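Local atomic coordinates of MOG1 protein (Saccharomyces cerevisiae, PDB entry 1JHS), a protein that binds the Ran GTPase Gsp1 and takes part in nuclear protein import and poly(A)+ mRNA export. Residues E91-D96 against K159-R164. The protein carries 1 engineered substitution. Numbering follows the deposited sequence.
Sequences EALQED and KELPAR
Leu93 and Leu161 bring the two backbones nearest each other, with 7.8 Å between their CA atoms, at the point where strand 87-99 turns a corner at Leu93 and Gln94 and faces the linker that leads into helix 163-178. Only side chains bridge this gap. Leu161 reaches over with both branches, its CG anti to the backbone N (chi1 -170°), and each methyl finds a different partner. CD1 meets CD1 of Leu93 at 4.1 Å, a methyl-to-methyl touch between two side chains that run askew to each other. CD2 goes to the amide end of Gln94, where OE1 lies 3.4 Å from it; this is van der Waals contact between a carbonyl oxygen and a methyl group. The Gln94 side chain starts out with CG anti to its own N (chi1 -169°), then bends at chi2 (135°) and meets the leucine roughly at a right angle. The contact is small, burying 113 Å² over both sides, and none of its three residues is fully buried. Glu91 OE2 and Lys159 NZ, of opposite charge, lie 6.6 Å apart, too far for a salt bridge. Lys159, with positive phi, is the C' residue of the Schellman motif that ends helix 150-157, and Pro162 is the N-cap of helix 163-178; Leu161 therefore sits in the short link between two helices. Across from it, strand 87-99 is the edge of the seven-stranded antiparallel sheet, hydrogen-bonded to strand 103-113, while Gln94 also packs on Tyr169 of helix 163-178.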
ATOM      1  N   GLU A  91      -3.059  13.482   5.291  1.00 12.90           N
ATOM      2  CA  GLU A  91      -1.896  14.165   4.755  1.00 13.96           C
ATOM      3  C   GLU A  91      -0.910  13.171   4.175  1.00 13.49           C
ATOM      4  O   GLU A  91      -0.843  12.007   4.609  1.00 12.76           O
ATOM      5  CB  GLU A  91      -1.231  15.039   5.820  1.00 15.53           C
ATOM      6  CG  GLU A  91      -0.590  14.349   7.004  1.00 18.26           C
ATOM      7  CD  GLU A  91       0.011  15.380   7.994  1.00 19.85           C
ATOM      8  OE1 GLU A  91       0.684  14.964   8.965  1.00 21.69           O
ATOM      9  OE2 GLU A  91      -0.198  16.601   7.795  1.00 21.29           O
ATOM     10  N   ALA A  92      -0.183  13.620   3.158  1.00 13.45           N
ATOM     11  CA  ALA A  92       0.815  12.782   2.527  1.00 13.81           C
ATOM     12  C   ALA A  92       2.114  13.046   3.264  1.00 14.23           C
ATOM     13  O   ALA A  92       2.662  14.146   3.158  1.00 14.32           O
ATOM     14  CB  ALA A  92       0.945  13.155   1.042  1.00 14.19           C
ATOM     15  N   LEU A  93       2.590  12.061   4.026  1.00 14.28           N
ATOM     16  CA  LEU A  93       3.843  12.200   4.765  1.00 14.85           C
ATOM     17  C   LEU A  93       5.034  12.157   3.815  1.00 15.36           C
ATOM     18  O   LEU A  93       6.086  12.735   4.093  1.00 15.10           O
ATOM     19  CB  LEU A  93       3.997  11.081   5.797  1.00 14.97           C
ATOM     20  CG  LEU A  93       2.866  10.924   6.814  1.00 15.39           C
ATOM     21  CD1 LEU A  93       3.259   9.906   7.854  1.00 15.11           C
ATOM     22  CD2 LEU A  93       2.566  12.261   7.460  1.00 15.83           C
ATOM     23  N   GLN A  94       4.863  11.435   2.711  1.00 15.49           N
ATOM     24  CA  GLN A  94       5.889  11.306   1.684  1.00 16.39           C
ATOM     25  C   GLN A  94       5.159  11.109   0.350  1.00 16.13           C
ATOM     26  O   GLN A  94       4.055  10.563   0.323  1.00 15.43           O
ATOM     27  CB  GLN A  94       6.780  10.090   1.967  1.00 17.78           C
ATOM     28  CG  GLN A  94       8.014  10.049   1.092  1.00 20.12           C
ATOM     29  CD  GLN A  94       9.257   9.719   1.886  1.00 21.15           C
ATOM     30  OE1 GLN A  94       9.290   9.899   3.099  1.00 22.67           O
ATOM     31  NE2 GLN A  94      10.291   9.265   1.205  1.00 21.86           N
ATOM     32  N   GLU A  95       5.751  11.580  -0.747  1.00 15.88           N
ATOM     33  CA  GLU A  95       5.118  11.399  -2.054  1.00 16.02           C
ATOM     34  C   GLU A  95       6.119  11.552  -3.186  1.00 15.62           C
ATOM     35  O   GLU A  95       7.056  12.337  -3.096  1.00 15.44           O
ATOM     36  CB  GLU A  95       3.959  12.380  -2.252  1.00 17.18           C
ATOM     37  CG  GLU A  95       4.358  13.856  -2.235  1.00 18.75           C
ATOM     38  CD  GLU A  95       3.168  14.777  -2.476  1.00 19.72           C
ATOM     39  OE1 GLU A  95       2.862  15.079  -3.655  1.00 20.59           O
ATOM     40  OE2 GLU A  95       2.529  15.192  -1.483  1.00 20.84           O
ATOM     41  N   ASP A  96       5.916  10.788  -4.250  1.00 14.99           N
ATOM     42  CA  ASP A  96       6.812  10.848  -5.396  1.00 14.58           C
ATOM     43  C   ASP A  96       6.157  10.391  -6.700  1.00 14.15           C
ATOM     44  O   ASP A  96       5.344   9.468  -6.718  1.00 13.36           O
ATOM     45  CB  ASP A  96       8.025   9.930  -5.204  1.00 14.74           C
ATOM     46  CG  ASP A  96       8.935  10.358  -4.065  1.00 16.24           C
ATOM     47  OD1 ASP A  96       8.857   9.755  -2.965  1.00 16.07           O
ATOM     48  OD2 ASP A  96       9.742  11.292  -4.267  1.00 16.09           O
ATOM     49  N   LYS A 159       5.833  15.185  13.979  1.00 38.49           N
ATOM     50  CA  LYS A 159       6.316  15.392  12.617  1.00 38.08           C
ATOM     51  C   LYS A 159       7.603  14.662  12.222  1.00 37.20           C
ATOM     52  O   LYS A 159       8.303  15.078  11.298  1.00 37.05           O
ATOM     53  CB  LYS A 159       6.461  16.890  12.346  1.00 38.90           C
ATOM     54  CG  LYS A 159       5.130  17.620  12.305  1.00 39.97           C
ATOM     55  CD  LYS A 159       5.273  18.923  11.554  1.00 41.07           C
ATOM     56  CE  LYS A 159       3.922  19.538  11.213  1.00 41.69           C
ATOM     57  NZ  LYS A 159       4.114  20.792  10.418  1.00 42.29           N
ATOM     58  N   GLU A 160       7.894  13.562  12.910  1.00 35.90           N
ATOM     59  CA  GLU A 160       9.077  12.761  12.620  1.00 34.67           C
ATOM     60  C   GLU A 160       8.600  11.458  11.974  1.00 33.17           C
ATOM     61  O   GLU A 160       7.647  10.838  12.452  1.00 33.15           O
ATOM     62  CB  GLU A 160       9.828  12.452  13.913  1.00 35.70           C
ATOM     63  CG  GLU A 160      11.187  11.811  13.714  1.00 37.09           C
ATOM     64  CD  GLU A 160      11.752  11.246  15.008  1.00 37.74           C
ATOM     65  OE1 GLU A 160      11.338  11.711  16.097  1.00 38.54           O
ATOM     66  OE2 GLU A 160      12.620  10.347  14.939  1.00 38.56           O
ATOM     67  N   LEU A 161       9.252  11.052  10.889  1.00 30.98           N
ATOM     68  CA  LEU A 161       8.863   9.830  10.189  1.00 28.79           C
ATOM     69  C   LEU A 161       9.481   8.601  10.827  1.00 26.67           C
ATOM     70  O   LEU A 161      10.693   8.425  10.798  1.00 26.45           O
ATOM     71  CB  LEU A 161       9.293   9.901   8.722  1.00 29.61           C
ATOM     72  CG  LEU A 161       8.763   8.826   7.768  1.00 30.28           C
ATOM     73  CD1 LEU A 161       7.234   8.885   7.721  1.00 30.54           C
ATOM     74  CD2 LEU A 161       9.346   9.051   6.388  1.00 30.70           C
ATOM     75  N   PRO A 162       8.648   7.728  11.413  1.00 24.58           N
ATOM     76  CA  PRO A 162       9.159   6.509  12.046  1.00 22.71           C
ATOM     77  C   PRO A 162      10.012   5.692  11.067  1.00 21.33           C
ATOM     78  O   PRO A 162       9.724   5.644   9.869  1.00 20.65           O
ATOM     79  CB  PRO A 162       7.882   5.761  12.445  1.00 22.88           C
ATOM     80  CG  PRO A 162       6.904   6.858  12.698  1.00 23.59           C
ATOM     81  CD  PRO A 162       7.183   7.839  11.568  1.00 24.20           C
ATOM     82  N   ALA A 163      11.063   5.054  11.575  1.00 19.48           N
ATOM     83  CA  ALA A 163      11.938   4.232  10.730  1.00 18.05           C
ATOM     84  C   ALA A 163      11.163   3.159   9.973  1.00 17.00           C
ATOM     85  O   ALA A 163      11.464   2.868   8.815  1.00 16.64           O
ATOM     86  CB  ALA A 163      13.016   3.545  11.582  1.00 18.21           C
ATOM     87  N   ARG A 164      10.185   2.549  10.638  1.00 15.74           N
ATOM     88  CA  ARG A 164       9.433   1.475   9.990  1.00 14.89           C
ATOM     89  C   ARG A 164       8.633   2.017   8.813  1.00 14.84           C
ATOM     90  O   ARG A 164       8.444   1.317   7.821  1.00 14.63           O
ATOM     91  CB  ARG A 164       8.497   0.772  10.986  1.00 14.28           C
ATOM     92  CG  ARG A 164       7.793  -0.442  10.375  1.00 13.45           C
ATOM     93  CD  ARG A 164       7.244  -1.386  11.439  1.00 13.44           C
ATOM     94  NE  ARG A 164       6.273  -0.759  12.341  1.00 12.43           N
ATOM     95  CZ  ARG A 164       5.005  -1.150  12.466  1.00 12.51           C
ATOM     96  NH1 ARG A 164       4.543  -2.154  11.733  1.00 11.94           N
ATOM     97  NH2 ARG A 164       4.221  -0.583  13.378  1.00 11.70           N
TER